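Local structure of glutathione s-transferase III (Zea mays, 1AW9) at residues Q138-L143 / A185-V190; E147-L150 / Y155-G158; A166-Y171 / K191-A196. The protein probably conjugates reduced glutathione to a range of hydrophobic electrophiles, with loss of halide from halogenated substrates, and so detoxifies certain herbicides in maize. All coordinates share one frame; numbering follows the deposited sequence.

How the contacts relate
All three contacts lie in the helical C-terminal domain and follow one principle: neighbouring contacts that share helices can rest on different chemistry. Helix 188-199 serves contacts 1 and 3, helix 129-152 serves contacts 1 and 2. Contact 3 lies nearest the centre of the chain, about 10 Å from it, is buried and is aromatic. Contacts 1 and 2 lie about 17 and 18 Å out; the first is partly buried and lays an arginine along a helix, the second is buried and pairs a histidine-to-carbonyl hydrogen bond with cadmium binding on the same ring. E147 OE1 probably accepts hydrogen bonds from H189 N and V190 N, linking contacts 1 and 2, while L156 packs on H168 and W193 of contact 3.

Contact 1: Q138-L143 / A185-V190; sequences QLAKVL and AARPHV
R187 and L143 meet through their aliphatic parts: R187 CD lies 3.6 Å from L143 CB, and the arginine chain, extended from CG to NE, carries its head group along helix 129-152. V190 adds a lighter apolar touch on the same leucine, its CG1 standing 4.2 Å from L143 CD2, and its CG2 rests on the leucine carbonyl, 3.8 Å from L143 O. With L143 CG beside its own backbone N (chi1 -68°), the leucine branches lie where V190 and, beyond the two segments, L183 can both reach the side chain. In the helical C-terminal domain of this phi-class glutathione transferase, the contact ties the start of helix 188-199, where R187 holds the N-cap position, to the middle of helix 129-152.

One face of the R187 guanidinium sits over A140 CA, 4.0 Å from the plane and displaced toward its rim, and R187 NH2 approaches A140 O to 3.5 Å, too far for a hydrogen bond here. The head group finds its polar partners just outside the two segments: NE forms a salt bridge with D144 OD1, and NH1 bonds to the carbonyl oxygen of L183, partners that hold the flat head group in place.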
# COMPACT_ATOMS: atom_id res chain seq x y z
N GLN A 138 -5.42 15.52 3.64
CA GLN A 138 -5.68 15.29 5.04
C GLN A 138 -5.23 16.50 5.88
O GLN A 138 -5.94 16.91 6.79
CB GLN A 138 -5.02 13.99 5.50
CG GLN A 138 -5.77 12.77 4.98
CD GLN A 138 -5.18 11.44 5.38
OE1 GLN A 138 -4.14 11.35 6.04
NE2 GLN A 138 -5.86 10.39 5.01
N LEU A 139 -4.07 17.06 5.56
CA LEU A 139 -3.54 18.24 6.26
C LEU A 139 -4.45 19.40 5.96
O LEU A 139 -4.75 20.16 6.86
CB LEU A 139 -2.11 18.59 5.81
CG LEU A 139 -1.37 19.64 6.66
CD1 LEU A 139 -1.38 19.27 8.18
CD2 LEU A 139 0.03 19.83 6.16
N ALA A 140 -4.92 19.54 4.72
CA ALA A 140 -5.87 20.62 4.38
C ALA A 140 -7.11 20.58 5.30
O ALA A 140 -7.49 21.62 5.83
CB ALA A 140 -6.33 20.51 2.91
N LYS A 141 -7.75 19.41 5.45
CA LYS A 141 -8.91 19.30 6.33
C LYS A 141 -8.54 19.66 7.77
O LYS A 141 -9.33 20.27 8.49
CB LYS A 141 -9.47 17.88 6.34
CG LYS A 141 -9.63 17.25 5.01
CD LYS A 141 -10.68 17.94 4.19
CE LYS A 141 -10.56 17.55 2.73
NZ LYS A 141 -9.30 18.11 2.11
N VAL A 142 -7.37 19.20 8.20
CA VAL A 142 -6.87 19.50 9.53
C VAL A 142 -6.69 21.03 9.67
O VAL A 142 -7.15 21.61 10.66
CB VAL A 142 -5.53 18.72 9.83
CG1 VAL A 142 -4.81 19.27 11.08
CG2 VAL A 142 -5.85 17.28 10.05
N LEU A 143 -6.07 21.68 8.69
CA LEU A 143 -5.86 23.13 8.75
C LEU A 143 -7.15 23.99 8.63
O LEU A 143 -7.15 25.15 9.02
CB LEU A 143 -4.77 23.57 7.77
CG LEU A 143 -3.32 23.11 8.09
CD1 LEU A 143 -2.32 23.56 7.04
CD2 LEU A 143 -2.85 23.60 9.41
N ALA A 185 -0.63 29.31 3.59
CA ALA A 185 -0.88 30.63 3.06
C ALA A 185 -2.35 30.92 2.73
O ALA A 185 -2.86 31.99 3.00
CB ALA A 185 -0.00 30.87 1.84
N ALA A 186 -3.04 29.92 2.21
CA ALA A 186 -4.40 30.10 1.81
C ALA A 186 -5.38 30.21 2.94
O ALA A 186 -6.58 30.38 2.72
CB ALA A 186 -4.79 28.96 0.91
N ARG A 187 -4.92 30.03 4.16
CA ARG A 187 -5.83 30.11 5.28
C ARG A 187 -5.37 31.31 6.07
O ARG A 187 -4.34 31.28 6.72
CB ARG A 187 -5.80 28.80 6.08
CG ARG A 187 -6.58 27.69 5.41
CD ARG A 187 -6.12 26.30 5.80
NE ARG A 187 -6.94 25.29 5.12
CZ ARG A 187 -6.69 24.82 3.89
NH1 ARG A 187 -5.63 25.21 3.19
NH2 ARG A 187 -7.61 24.07 3.30
N PRO A 188 -6.14 32.40 6.02
CA PRO A 188 -5.89 33.68 6.69
C PRO A 188 -5.37 33.64 8.09
O PRO A 188 -4.36 34.25 8.38
CB PRO A 188 -7.25 34.38 6.60
CG PRO A 188 -7.77 33.90 5.30
CD PRO A 188 -7.47 32.41 5.37
N HIS A 189 -6.07 33.00 8.99
CA HIS A 189 -5.59 32.97 10.37
C HIS A 189 -4.46 32.04 10.61
O HIS A 189 -3.63 32.29 11.50
CB HIS A 189 -6.69 32.60 11.31
CG HIS A 189 -7.91 33.37 11.05
ND1 HIS A 189 -8.13 34.59 11.65
CD2 HIS A 189 -8.91 33.18 10.17
CE1 HIS A 189 -9.23 35.11 11.14
NE2 HIS A 189 -9.72 34.28 10.24
N VAL A 190 -4.42 30.93 9.87
CA VAL A 190 -3.32 30.01 10.02
C VAL A 190 -2.08 30.80 9.61
O VAL A 190 -1.13 30.88 10.38
CB VAL A 190 -3.49 28.74 9.17
CG1 VAL A 190 -2.29 27.80 9.36
CG2 VAL A 190 -4.77 28.04 9.61

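Contact 2: E147-L150 / Y155-G158; sequences EAHL and YLAG. With CD (cadmium ion), chain B.
L156 overlaps two side chains of one helical turn with a single methyl group: its CD2 lies 3.9 Å from CD2 of H149 and equally far from CD2 of L150. The motif is a type I beta turn, Y155 to G158, folded back against the last turns of helix 129-152 in the helical C-terminal domain of the glutathione transferase fold. The turn is closed by bonds in both directions, Y155 N to G158 O at 2.7 Å and G158 N to Y155 O at 3.2 Å.

The apolar half of the contact is small but buried. L150 CD2 packs on the backbone of the turn as well, 3.9 Å from Y155 C, while the other methyl of L156, CD1, rests on H168 and on W193 of helix 188-199. L156 N is engaged too, giving its hydrogen to D165 OD2.

The polar half centres on H149. Its CG is anti to the backbone N (chi1 175°), which swings the imidazole off the helix toward the turn. NE2 donates to L156 O at 2.6 Å, a short and fairly straight bond with 156° at the hydrogen. The oxygen lies almost exactly in the ring plane, and the ring nitrogen in turn lies in the carbonyl plane, on a lone pair, with a C=O...N angle of 128°. Stacking on W98 of helix 92-122 should further restrict the rotation of the ring. The other ring nitrogen binds metal, a load that would be expected to polarise the imidazole and strengthen NE2 as a donor: H149 ND1 stands 2.4 Å from the cadmium ion.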
# COMPACT_ATOMS: atom_id res chain seq x y z
N GLU A 147 -7.98 26.87 11.21
CA GLU A 147 -8.45 28.16 10.72
C GLU A 147 -9.65 28.67 11.51
O GLU A 147 -9.68 29.82 11.94
CB GLU A 147 -8.76 28.03 9.24
CG GLU A 147 -9.50 29.19 8.68
CD GLU A 147 -8.67 30.45 8.54
OE1 GLU A 147 -7.45 30.46 8.78
OE2 GLU A 147 -9.25 31.47 8.14
N ALA A 148 -10.65 27.82 11.69
CA ALA A 148 -11.83 28.22 12.43
C ALA A 148 -11.46 28.49 13.90
O ALA A 148 -11.96 29.43 14.52
CB ALA A 148 -12.85 27.16 12.34
N HIS A 149 -10.56 27.69 14.45
CA HIS A 149 -10.14 27.87 15.83
C HIS A 149 -9.34 29.16 16.02
O HIS A 149 -9.49 29.85 17.02
CB HIS A 149 -9.28 26.69 16.26
CG HIS A 149 -8.69 26.82 17.64
ND1 HIS A 149 -9.43 26.65 18.79
CD2 HIS A 149 -7.42 27.05 18.04
CE1 HIS A 149 -8.64 26.78 19.85
NE2 HIS A 149 -7.42 27.02 19.41
N LEU A 150 -8.41 29.39 15.12
CA LEU A 150 -7.55 30.55 15.18
C LEU A 150 -8.27 31.86 14.84
O LEU A 150 -7.75 32.96 15.08
CB LEU A 150 -6.27 30.33 14.34
CG LEU A 150 -5.28 29.31 14.94
CD1 LEU A 150 -4.27 28.89 13.92
CD2 LEU A 150 -4.57 29.89 16.20
N TYR A 155 -3.74 32.40 19.77
CA TYR A 155 -2.87 31.25 19.66
C TYR A 155 -3.72 30.06 19.98
O TYR A 155 -4.86 30.21 20.40
CB TYR A 155 -1.71 31.34 20.64
CG TYR A 155 -0.73 32.41 20.25
CD1 TYR A 155 0.32 32.15 19.36
CD2 TYR A 155 -0.86 33.69 20.74
CE1 TYR A 155 1.20 33.14 18.97
CE2 TYR A 155 0.00 34.70 20.37
CZ TYR A 155 1.03 34.43 19.49
OH TYR A 155 1.86 35.47 19.14
N LEU A 156 -3.15 28.87 19.79
CA LEU A 156 -3.85 27.60 20.03
C LEU A 156 -4.56 27.51 21.38
O LEU A 156 -5.76 27.22 21.42
CB LEU A 156 -2.92 26.36 19.80
CG LEU A 156 -2.45 26.20 18.34
CD1 LEU A 156 -1.64 24.96 18.15
CD2 LEU A 156 -3.63 26.23 17.35
N ALA A 157 -3.85 27.78 22.46
CA ALA A 157 -4.42 27.69 23.80
C ALA A 157 -5.08 28.98 24.33
O ALA A 157 -5.59 28.99 25.46
CB ALA A 157 -3.36 27.19 24.77
N GLY A 158 -5.04 30.05 23.55
CA GLY A 158 -5.63 31.29 23.99
C GLY A 158 -4.89 32.53 23.54
O GLY A 158 -4.39 32.60 22.43
CD CD B . -11.53 25.75 19.37
O HOH W 1 -12.75 26.10 18.06

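Contact 3: A166-Y171 / K191-A196; sequences ANHASY and KAWWEA
W193 points the edge of its indole at the face of the H168 imidazole, a T-shaped pair with planes at 75° and 5.3 Å between the centroids of the histidine ring and the six-membered ring. CH2 does the touching: it stands 3.8 Å from H168 CG, above the imidazole plane but displaced toward the rim. W193 is directed there by its first torsion, CG anti to the backbone N (chi1 168°), which extends the indole from helix 188-199 toward the histidine.

The target ring is held on both of its nitrogens, since H168 ND1 bonds to A164 O and H168 NE2 to Y146 OH, which should keep its face turned to the tryptophan. W193 NE1 has its own partner in D165 OD2. The contact packs helix 188-199 against the residues around H168 and A169, which lead into helix 169-176, inside the C-terminal domain of the glutathione transferase fold; from that helix S170 OG bonds to the carbonyl oxygen of P12, a residue that probably binds glutathione.

W194 comes in beside this pair at a different tilt. Its CZ3 meets A169 O at 3.7 Å, obliquely to the indole, while L172 and L173 pack on the same side chain.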
# COMPACT_ATOMS: atom_id res chain seq x y z
N ALA A 166 4.61 26.23 19.83
CA ALA A 166 6.03 26.02 19.59
C ALA A 166 6.32 24.66 18.95
O ALA A 166 7.24 24.54 18.12
CB ALA A 166 6.81 26.20 20.92
N ASN A 167 5.53 23.65 19.33
CA ASN A 167 5.69 22.29 18.81
C ASN A 167 5.40 22.19 17.32
O ASN A 167 5.83 21.26 16.65
CB ASN A 167 4.83 21.30 19.61
CG ASN A 167 5.54 20.78 20.87
OD1 ASN A 167 6.73 21.03 21.08
ND2 ASN A 167 4.83 20.01 21.67
N HIS A 168 4.73 23.22 16.79
CA HIS A 168 4.38 23.26 15.38
C HIS A 168 5.42 23.94 14.56
O HIS A 168 5.52 23.67 13.38
CB HIS A 168 3.12 24.07 15.16
CG HIS A 168 1.87 23.35 15.54
ND1 HIS A 168 1.40 23.32 16.83
CD2 HIS A 168 0.97 22.70 14.78
CE1 HIS A 168 0.25 22.68 16.85
NE2 HIS A 168 -0.04 22.29 15.61
N ALA A 169 6.18 24.85 15.15
CA ALA A 169 7.12 25.65 14.38
C ALA A 169 8.08 25.05 13.36
O ALA A 169 8.18 25.60 12.25
CB ALA A 169 7.84 26.60 15.29
N SER A 170 8.79 23.97 13.70
CA SER A 170 9.75 23.39 12.77
C SER A 170 9.08 22.82 11.55
O SER A 170 9.57 23.01 10.45
CB SER A 170 10.66 22.36 13.42
OG SER A 170 9.96 21.23 13.86
N TYR A 171 7.95 22.15 11.73
CA TYR A 171 7.25 21.60 10.59
C TYR A 171 6.55 22.65 9.74
O TYR A 171 6.49 22.49 8.52
CB TYR A 171 6.37 20.43 10.98
CG TYR A 171 7.15 19.12 10.89
CD1 TYR A 171 7.28 18.44 9.68
CD2 TYR A 171 7.79 18.58 12.02
CE1 TYR A 171 8.01 17.26 9.59
CE2 TYR A 171 8.52 17.38 11.94
CZ TYR A 171 8.62 16.74 10.72
OH TYR A 171 9.31 15.54 10.62
N LYS A 191 -2.16 31.48 8.46
CA LYS A 191 -1.07 32.30 7.93
C LYS A 191 -0.59 33.39 8.92
O LYS A 191 0.61 33.52 9.19
CB LYS A 191 -1.51 32.92 6.61
CG LYS A 191 -0.42 33.66 5.90
CD LYS A 191 -0.98 34.13 4.59
CE LYS A 191 -0.11 35.18 3.94
NZ LYS A 191 -0.22 36.49 4.67
N ALA A 192 -1.53 34.18 9.46
CA ALA A 192 -1.19 35.21 10.44
C ALA A 192 -0.49 34.56 11.64
O ALA A 192 0.59 34.98 12.07
CB ALA A 192 -2.45 35.90 10.89
N TRP A 193 -1.11 33.51 12.17
CA TRP A 193 -0.59 32.76 13.31
C TRP A 193 0.83 32.29 13.06
O TRP A 193 1.69 32.41 13.92
CB TRP A 193 -1.51 31.58 13.59
CG TRP A 193 -0.96 30.55 14.54
CD1 TRP A 193 -0.79 30.69 15.88
CD2 TRP A 193 -0.67 29.18 14.23
NE1 TRP A 193 -0.42 29.48 16.44
CE2 TRP A 193 -0.35 28.53 15.44
CE3 TRP A 193 -0.66 28.42 13.04
CZ2 TRP A 193 -0.02 27.16 15.51
CZ3 TRP A 193 -0.34 27.05 13.11
CH2 TRP A 193 -0.02 26.44 14.34
N TRP A 194 1.08 31.77 11.86
CA TRP A 194 2.42 31.29 11.47
C TRP A 194 3.38 32.46 11.35
O TRP A 194 4.53 32.37 11.75
CB TRP A 194 2.33 30.57 10.11
CG TRP A 194 3.63 30.38 9.42
CD1 TRP A 194 3.93 30.72 8.13
CD2 TRP A 194 4.84 29.83 9.98
NE1 TRP A 194 5.24 30.41 7.85
CE2 TRP A 194 5.82 29.86 8.96
CE3 TRP A 194 5.18 29.31 11.24
CZ2 TRP A 194 7.14 29.39 9.16
CZ3 TRP A 194 6.51 28.85 11.45
CH2 TRP A 194 7.46 28.90 10.41
N GLU A 195 2.93 33.56 10.76
CA GLU A 195 3.80 34.69 10.63
C GLU A 195 4.15 35.27 11.96
O GLU A 195 5.27 35.77 12.15
CB GLU A 195 3.21 35.69 9.70
CG GLU A 195 3.41 35.19 8.33
CD GLU A 195 2.71 36.00 7.30
OE1 GLU A 195 1.72 36.70 7.64
OE2 GLU A 195 3.14 35.92 6.12
N ALA A 196 3.23 35.17 12.91
CA ALA A 196 3.53 35.65 14.25
C ALA A 196 4.63 34.77 14.86
O ALA A 196 5.53 35.29 15.53
CB ALA A 196 2.30 35.59 15.11